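Mitogen-activated protein kinase kinase kinase 7 interacting protein 1 (Anopheles gambiae, PDB 2IRM) probably acts as an adapter that associates with the kinase TAK1 and triggers its autophosphorylation, and so its activation, in JNK and NF-kappa-B signalling. Local coordinates at residues L9-Q14 with K41-S46; I172-A177 with L223-C228; L282-P287 with Q324-T329. All blocks are in the same frame, centred on the assembly; numbering follows the deposited sequence.

Contact 1 (L9-Q14 with K41-S46); sequences LKVCNQ and KCLCIS
V11 and C44 form a single antiparallel beta bridge, a surface contact in which the loop before strand 15-25 lies along strand 39-45 of a PP2C-type phosphatase domain. The pair itself exchanges no backbone bond; its neighbours do. I45 N donates to K10 O at 3.2 Å with an N-H...O angle of 161°, whereas the bond from C12 N to L43 O is weak, at 3.4 Å. C44 also bonds through its backbone to L52 of strand 50-59, so the loop takes the other edge of strand 39-45.

Apolar side chains fill in around the bridge. L9 CD1 rests on C44 CB at 3.7 Å, beside the sulfur that closes the C42-C44 disulfide within the strand. In I45, with CG1 anti to the carbonyl carbon (chi1 -65°), CD1 comes against the V11-C12 peptide at V11 C and C12 N, and meets C12 CB at 3.8 Å. V11 and L43 extend alongside each other in the same direction and touch through V11 CG1 and L43 CD1. L43 also reaches Y53 and V17.

With one good bond, one weak bond and a few apolar side-chain contacts, the chemistry implies that the segment is attached to the sheet edge at a single bridge.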
# COMPACT_ATOMS: atom_id res chain seq x y z
N LEU A 9 16.04 -0.85 14.09
CA LEU A 9 15.67 -2.21 14.53
C LEU A 9 16.36 -3.29 13.71
O LEU A 9 16.52 -3.14 12.50
CB LEU A 9 14.15 -2.42 14.45
CG LEU A 9 13.26 -1.42 15.18
CD1 LEU A 9 11.82 -1.84 15.05
CD2 LEU A 9 13.64 -1.31 16.65
N LYS A 10 16.74 -4.38 14.37
CA LYS A 10 17.45 -5.48 13.70
C LYS A 10 16.75 -5.92 12.42
O LYS A 10 15.52 -5.89 12.33
CB LYS A 10 17.63 -6.66 14.64
CG LYS A 10 18.86 -7.50 14.31
CD LYS A 10 18.99 -8.72 15.19
CE LYS A 10 18.27 -9.92 14.61
NZ LYS A 10 18.64 -11.16 15.35
N VAL A 11 17.54 -6.34 11.43
CA VAL A 11 17.01 -6.69 10.10
C VAL A 11 16.87 -8.19 9.86
O VAL A 11 17.71 -8.99 10.31
CB VAL A 11 17.82 -6.05 8.94
CG1 VAL A 11 17.34 -4.63 8.70
CG2 VAL A 11 19.34 -6.10 9.22
N CYS A 12 15.81 -8.55 9.15
CA CYS A 12 15.46 -9.95 8.89
C CYS A 12 16.27 -10.53 7.74
O CYS A 12 16.06 -10.16 6.58
CB CYS A 12 13.96 -10.11 8.63
SG CYS A 12 13.39 -11.82 8.49
N ASN A 13 17.18 -11.44 8.08
CA ASN A 13 17.98 -12.16 7.08
C ASN A 13 17.18 -13.22 6.30
O ASN A 13 17.73 -13.92 5.44
CB ASN A 13 19.22 -12.79 7.74
CG ASN A 13 18.95 -13.28 9.16
OD1 ASN A 13 17.79 -13.39 9.59
ND2 ASN A 13 20.02 -13.56 9.90
N GLN A 14 15.89 -13.32 6.59
CA GLN A 14 14.99 -14.20 5.86
C GLN A 14 14.02 -13.42 4.95
O GLN A 14 12.98 -13.95 4.54
CB GLN A 14 14.24 -15.11 6.82
CG GLN A 14 14.97 -16.40 7.13
CD GLN A 14 14.54 -17.03 8.45
OE1 GLN A 14 13.46 -16.72 8.98
NE2 GLN A 14 15.37 -17.90 8.99
N LYS A 41 9.12 1.20 4.47
CA LYS A 41 9.19 -0.23 4.72
C LYS A 41 9.72 -0.53 6.11
O LYS A 41 10.42 0.28 6.71
CB LYS A 41 10.06 -0.93 3.67
CG LYS A 41 11.10 -0.03 3.00
CD LYS A 41 12.47 -0.69 2.89
CE LYS A 41 13.56 0.38 2.88
NZ LYS A 41 14.92 -0.21 2.92
N CYS A 42 9.35 -1.69 6.63
CA CYS A 42 9.98 -2.25 7.81
C CYS A 42 10.06 -3.77 7.66
O CYS A 42 9.17 -4.40 7.11
CB CYS A 42 9.23 -1.85 9.08
SG CYS A 42 9.16 -3.15 10.35
N LEU A 43 11.16 -4.33 8.15
CA LEU A 43 11.38 -5.77 8.22
C LEU A 43 12.10 -6.03 9.54
O LEU A 43 13.27 -6.39 9.60
CB LEU A 43 12.17 -6.27 7.02
CG LEU A 43 12.97 -5.30 6.13
CD1 LEU A 43 13.79 -4.25 6.91
CD2 LEU A 43 13.87 -6.10 5.21
N CYS A 44 11.34 -5.84 10.62
CA CYS A 44 11.86 -5.59 11.95
C CYS A 44 11.76 -6.86 12.80
O CYS A 44 10.73 -7.53 12.78
CB CYS A 44 11.03 -4.46 12.58
SG CYS A 44 10.82 -2.90 11.56
N ILE A 45 12.82 -7.19 13.53
CA ILE A 45 12.73 -8.24 14.55
C ILE A 45 12.73 -7.58 15.91
O ILE A 45 13.73 -7.00 16.32
CB ILE A 45 13.90 -9.26 14.51
CG1 ILE A 45 13.88 -10.07 13.22
CG2 ILE A 45 13.82 -10.22 15.68
CD1 ILE A 45 14.91 -9.63 12.24
N SER A 46 11.61 -7.67 16.62
CA SER A 46 11.51 -7.07 17.94
C SER A 46 12.07 -8.02 18.99
O SER A 46 12.59 -7.58 20.02
CB SER A 46 10.07 -6.71 18.28
OG SER A 46 9.55 -7.58 19.26

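Contact 2 (I172-A177 with L223-C228); sequences IGNCRA and LYSTRC
G173 and R227 bring their backbones together, CA to CA 4.9 Å, without a beta bridge, at the turn between strands 166-172 and 176-181, where G173 adopts a positive phi (83°). The turn belongs to the PP2C fold, and its sequence GNCRA resembles the GDSRA signature of that family, with N174 at the position of the acidic residue. It faces the loop that leads into strand 229-230, and the contact is buried near the centre of the chain.

The N174 amide carries the polar part. Its ND2 donates to L223 O at 2.8 Å, with an N-H...O angle of 154°; the acceptor sits slightly out of the amide plane, and the donor comes almost head-on to the carbonyl. The N174 and L223 side chains run alongside in opposite senses, which brings L223 CD1 to 3.6 Å from N174 ND2. OD1, at the other end of the amide, lies against S225 CB. A weak bond from ND2 to S276 adds helix 276-285 to the surroundings, while the backbone N of N174 is tied to S156.

The apolar part is made by I172, whose CG1 stands anti to the backbone N (chi1 -170°), which places it against C228 N and R227 CB. I172 lies across the R227 chain, nearly perpendicular to it. The R227 guanidinium leads away to E204 and the carbonyl of E255, leaving R227 CB to meet I172 CG1 at 3.7 Å.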
# COMPACT_ATOMS: atom_id res chain seq x y z
N ILE A 172 -4.87 -1.59 4.93
CA ILE A 172 -5.82 -0.58 4.48
C ILE A 172 -5.31 0.01 3.16
O ILE A 172 -4.11 0.25 3.00
CB ILE A 172 -6.06 0.52 5.52
CG1 ILE A 172 -7.23 1.41 5.11
CG2 ILE A 172 -4.82 1.35 5.74
CD1 ILE A 172 -7.90 2.14 6.26
N GLY A 173 -6.23 0.22 2.22
CA GLY A 173 -5.87 0.86 0.95
C GLY A 173 -5.26 -0.07 -0.08
O GLY A 173 -5.68 -1.22 -0.21
N ASN A 174 -4.27 0.45 -0.80
CA ASN A 174 -3.75 -0.18 -2.01
C ASN A 174 -2.78 -1.33 -1.84
O ASN A 174 -2.81 -2.29 -2.61
CB ASN A 174 -3.15 0.87 -2.94
CG ASN A 174 -4.21 1.74 -3.60
OD1 ASN A 174 -5.42 1.51 -3.46
ND2 ASN A 174 -3.76 2.75 -4.33
N CYS A 175 -1.90 -1.24 -0.84
CA CYS A 175 -0.91 -2.29 -0.57
C CYS A 175 -1.54 -3.68 -0.46
O CYS A 175 -2.72 -3.82 -0.12
CB CYS A 175 -0.13 -1.97 0.71
SG CYS A 175 0.62 -0.33 0.77
N ARG A 176 -0.74 -4.72 -0.72
CA ARG A 176 -1.28 -6.08 -0.79
C ARG A 176 -0.37 -7.15 -0.20
O ARG A 176 0.85 -7.03 -0.23
CB ARG A 176 -1.60 -6.42 -2.25
CG ARG A 176 -2.56 -7.59 -2.45
CD ARG A 176 -2.78 -7.84 -3.93
NE ARG A 176 -3.33 -6.68 -4.63
CZ ARG A 176 -3.28 -6.52 -5.95
NH1 ARG A 176 -2.72 -7.46 -6.71
NH2 ARG A 176 -3.80 -5.44 -6.52
N ALA A 177 -1.00 -8.21 0.31
CA ALA A 177 -0.31 -9.35 0.91
C ALA A 177 -0.71 -10.69 0.29
O ALA A 177 -1.90 -11.04 0.21
CB ALA A 177 -0.57 -9.37 2.40
N LEU A 223 -4.93 5.26 -9.26
CA LEU A 223 -5.44 4.07 -8.59
C LEU A 223 -6.00 4.41 -7.22
O LEU A 223 -5.55 3.87 -6.20
CB LEU A 223 -4.33 3.02 -8.46
CG LEU A 223 -4.78 1.57 -8.35
CD1 LEU A 223 -3.95 0.82 -7.32
CD2 LEU A 223 -6.26 1.49 -8.00
N TYR A 224 -6.99 5.30 -7.19
CA TYR A 224 -7.43 5.91 -5.95
C TYR A 224 -7.83 4.87 -4.91
O TYR A 224 -8.71 4.04 -5.14
CB TYR A 224 -8.60 6.83 -6.23
CG TYR A 224 -8.83 7.85 -5.17
CD1 TYR A 224 -8.01 8.96 -5.07
CD2 TYR A 224 -9.89 7.72 -4.28
CE1 TYR A 224 -8.21 9.91 -4.10
CE2 TYR A 224 -10.11 8.67 -3.30
CZ TYR A 224 -9.26 9.76 -3.22
OH TYR A 224 -9.46 10.72 -2.26
N SER A 225 -7.14 4.88 -3.77
CA SER A 225 -7.49 4.00 -2.69
C SER A 225 -8.72 4.61 -2.06
O SER A 225 -8.80 5.81 -1.85
CB SER A 225 -6.35 3.89 -1.69
OG SER A 225 -6.12 5.13 -1.06
N THR A 226 -9.69 3.75 -1.76
CA THR A 226 -10.99 4.17 -1.28
C THR A 226 -11.04 4.02 0.24
O THR A 226 -12.08 4.25 0.87
CB THR A 226 -12.06 3.28 -1.90
OG1 THR A 226 -11.72 1.92 -1.63
CG2 THR A 226 -12.09 3.46 -3.41
N ARG A 227 -9.92 3.58 0.80
CA ARG A 227 -9.69 3.57 2.25
C ARG A 227 -8.22 3.84 2.42
O ARG A 227 -7.42 3.50 1.54
CB ARG A 227 -10.03 2.21 2.87
CG ARG A 227 -11.50 1.87 2.89
CD ARG A 227 -11.76 0.56 3.58
NE ARG A 227 -12.96 -0.06 3.04
CZ ARG A 227 -13.57 -1.13 3.55
NH1 ARG A 227 -13.11 -1.73 4.64
NH2 ARG A 227 -14.67 -1.60 2.97
N CYS A 228 -7.85 4.46 3.53
CA CYS A 228 -6.44 4.79 3.82
C CYS A 228 -6.31 5.56 5.14
O CYS A 228 -7.31 5.92 5.77
CB CYS A 228 -5.80 5.61 2.69
SG CYS A 228 -6.50 7.28 2.50

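Contact 3 (L282-P287 with Q324-T329); sequences LHEIFP and QAHHDT
E284 and H326 supply the polar link between helix 276-285 and helix 311-334. H326 NE2 donates to E284 OE1 at 2.9 Å, with an N-H...O angle of 158°. The oxygen lies close to the ring plane, but the bond reaches it on its anti side and tilted out of the carboxylate plane, and the carboxylate and ring planes are turned 40° apart. Both groups have second partners: E284 OE2 forms a salt bridge with R280 one turn earlier, and H326 ND1 is bonded to the hydroxyl of Y25. Held at both nitrogens, the imidazole has its rotation fixed, and F342 meets its ring as well.

The van der Waals contacts centre on I285. Its CG2 approaches the H326 ring obliquely, 3.7 Å from CD2, and lies against T329 CB and OG1, the I285 side chain standing roughly square to that of T329. With chi1 at 60°, CG1 is flanked by both backbone neighbours and CD1 extends to A325 CB at 4.1 Å.

Within helix 311-334, T329 OG1 bonds to A325 O at 2.7 Å, so that carbonyl accepts from both the hydroxyl and the backbone N of T329.

A His-carboxylate bond beside an isoleucine contact thus joins two of the helices that, in the PP2C fold, flank the antiparallel beta sandwich.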
# COMPACT_ATOMS: atom_id res chain seq x y z
N LEU A 282 1.33 -3.54 -11.93
CA LEU A 282 0.80 -4.85 -12.30
C LEU A 282 -0.54 -4.79 -13.04
O LEU A 282 -0.71 -5.45 -14.05
CB LEU A 282 0.67 -5.75 -11.07
CG LEU A 282 1.78 -6.77 -10.80
CD1 LEU A 282 1.63 -7.36 -9.40
CD2 LEU A 282 1.73 -7.87 -11.85
N HIS A 283 -1.48 -3.99 -12.54
CA HIS A 283 -2.82 -3.90 -13.11
C HIS A 283 -2.83 -3.22 -14.46
O HIS A 283 -3.67 -3.52 -15.31
CB HIS A 283 -3.74 -3.15 -12.14
CG HIS A 283 -5.07 -2.77 -12.73
ND1 HIS A 283 -5.51 -1.47 -12.79
CD2 HIS A 283 -6.05 -3.53 -13.29
CE1 HIS A 283 -6.71 -1.43 -13.34
NE2 HIS A 283 -7.05 -2.67 -13.66
N GLU A 284 -1.90 -2.30 -14.64
CA GLU A 284 -1.76 -1.57 -15.89
C GLU A 284 -1.14 -2.44 -16.99
O GLU A 284 -1.38 -2.21 -18.18
CB GLU A 284 -1.00 -0.27 -15.68
CG GLU A 284 -1.90 0.83 -15.13
CD GLU A 284 -1.17 1.91 -14.35
OE1 GLU A 284 0.02 1.73 -14.02
OE2 GLU A 284 -1.80 2.94 -14.05
N ILE A 285 -0.37 -3.45 -16.59
CA ILE A 285 0.25 -4.36 -17.55
C ILE A 285 -0.38 -5.75 -17.56
O ILE A 285 0.02 -6.60 -18.35
CB ILE A 285 1.80 -4.48 -17.35
CG1 ILE A 285 2.16 -5.01 -15.96
CG2 ILE A 285 2.46 -3.14 -17.57
CD1 ILE A 285 3.64 -4.96 -15.65
N PHE A 286 -1.36 -5.97 -16.69
CA PHE A 286 -1.88 -7.30 -16.45
C PHE A 286 -3.32 -7.25 -15.94
O PHE A 286 -3.57 -6.94 -14.78
CB PHE A 286 -1.00 -8.05 -15.44
CG PHE A 286 0.20 -8.70 -16.06
CD1 PHE A 286 1.48 -8.25 -15.76
CD2 PHE A 286 0.06 -9.75 -16.95
CE1 PHE A 286 2.59 -8.85 -16.32
CE2 PHE A 286 1.17 -10.35 -17.52
CZ PHE A 286 2.44 -9.90 -17.21
N PRO A 287 -4.27 -7.55 -16.83
CA PRO A 287 -4.95 -6.52 -17.61
C PRO A 287 -6.01 -6.13 -16.57
O PRO A 287 -6.32 -4.95 -16.43
CB PRO A 287 -5.20 -7.21 -18.95
CG PRO A 287 -5.29 -8.65 -18.61
CD PRO A 287 -4.32 -8.87 -17.48
N GLN A 324 10.10 -2.26 -16.23
CA GLN A 324 10.37 -2.13 -17.65
C GLN A 324 9.34 -2.88 -18.48
O GLN A 324 9.09 -2.52 -19.63
CB GLN A 324 11.78 -2.59 -17.99
CG GLN A 324 12.83 -1.52 -17.73
CD GLN A 324 13.94 -1.54 -18.76
OE1 GLN A 324 13.71 -1.81 -19.94
NE2 GLN A 324 15.16 -1.25 -18.32
N ALA A 325 8.73 -3.92 -17.91
CA ALA A 325 7.55 -4.53 -18.52
C ALA A 325 6.46 -3.46 -18.57
O ALA A 325 5.65 -3.43 -19.49
CB ALA A 325 7.07 -5.73 -17.72
N HIS A 326 6.49 -2.57 -17.58
CA HIS A 326 5.53 -1.48 -17.47
C HIS A 326 5.84 -0.39 -18.49
O HIS A 326 4.94 0.07 -19.19
CB HIS A 326 5.54 -0.90 -16.05
CG HIS A 326 4.39 0.03 -15.76
ND1 HIS A 326 4.53 1.40 -15.77
CD2 HIS A 326 3.10 -0.21 -15.44
CE1 HIS A 326 3.37 1.96 -15.48
NE2 HIS A 326 2.48 1.00 -15.28
N HIS A 327 7.10 0.01 -18.60
CA HIS A 327 7.47 1.08 -19.51
C HIS A 327 7.47 0.60 -20.97
O HIS A 327 7.36 1.41 -21.89
CB HIS A 327 8.80 1.70 -19.11
CG HIS A 327 9.20 2.87 -19.96
ND1 HIS A 327 10.04 2.74 -21.05
CD2 HIS A 327 8.88 4.18 -19.89
CE1 HIS A 327 10.22 3.93 -21.60
NE2 HIS A 327 9.53 4.82 -20.92
N ASP A 328 7.59 -0.71 -21.17
CA ASP A 328 7.42 -1.29 -22.51
C ASP A 328 5.96 -1.24 -22.92
O ASP A 328 5.66 -0.93 -24.07
CB ASP A 328 7.92 -2.74 -22.57
CG ASP A 328 9.42 -2.85 -22.48
OD1 ASP A 328 10.12 -1.86 -22.80
OD2 ASP A 328 9.91 -3.93 -22.09
N THR A 329 5.07 -1.57 -21.99
CA THR A 329 3.64 -1.50 -22.22
C THR A 329 3.24 -0.07 -22.56
O THR A 329 2.43 0.15 -23.46
CB THR A 329 2.84 -2.02 -21.01
OG1 THR A 329 3.23 -3.37 -20.73
CG2 THR A 329 1.35 -2.00 -21.28

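Contact 2 is the core contact, its centre about 6 Å from the centre of the chain, whereas contacts 1 and 3 are surface contacts with centres about 19 and 18 Å out. No two touch: contacts 2 and 3 approach to about 5 Å between nearest atoms, contacts 1 and 3 only to about 17 Å. Neighbouring elements relate them nonetheless. Strand 39-45 of contact 1 and strand 166-172, which ends in contact 2, belong to one sheet, and helix 276-285 of contact 3 begins with S276, which bonds weakly to N174 of contact 2. Chemistry follows place: backbone bonds at a sheet edge, a side-chain amide bonded to a backbone carbonyl in the interior, and a histidine-carboxylate pair between helices outside.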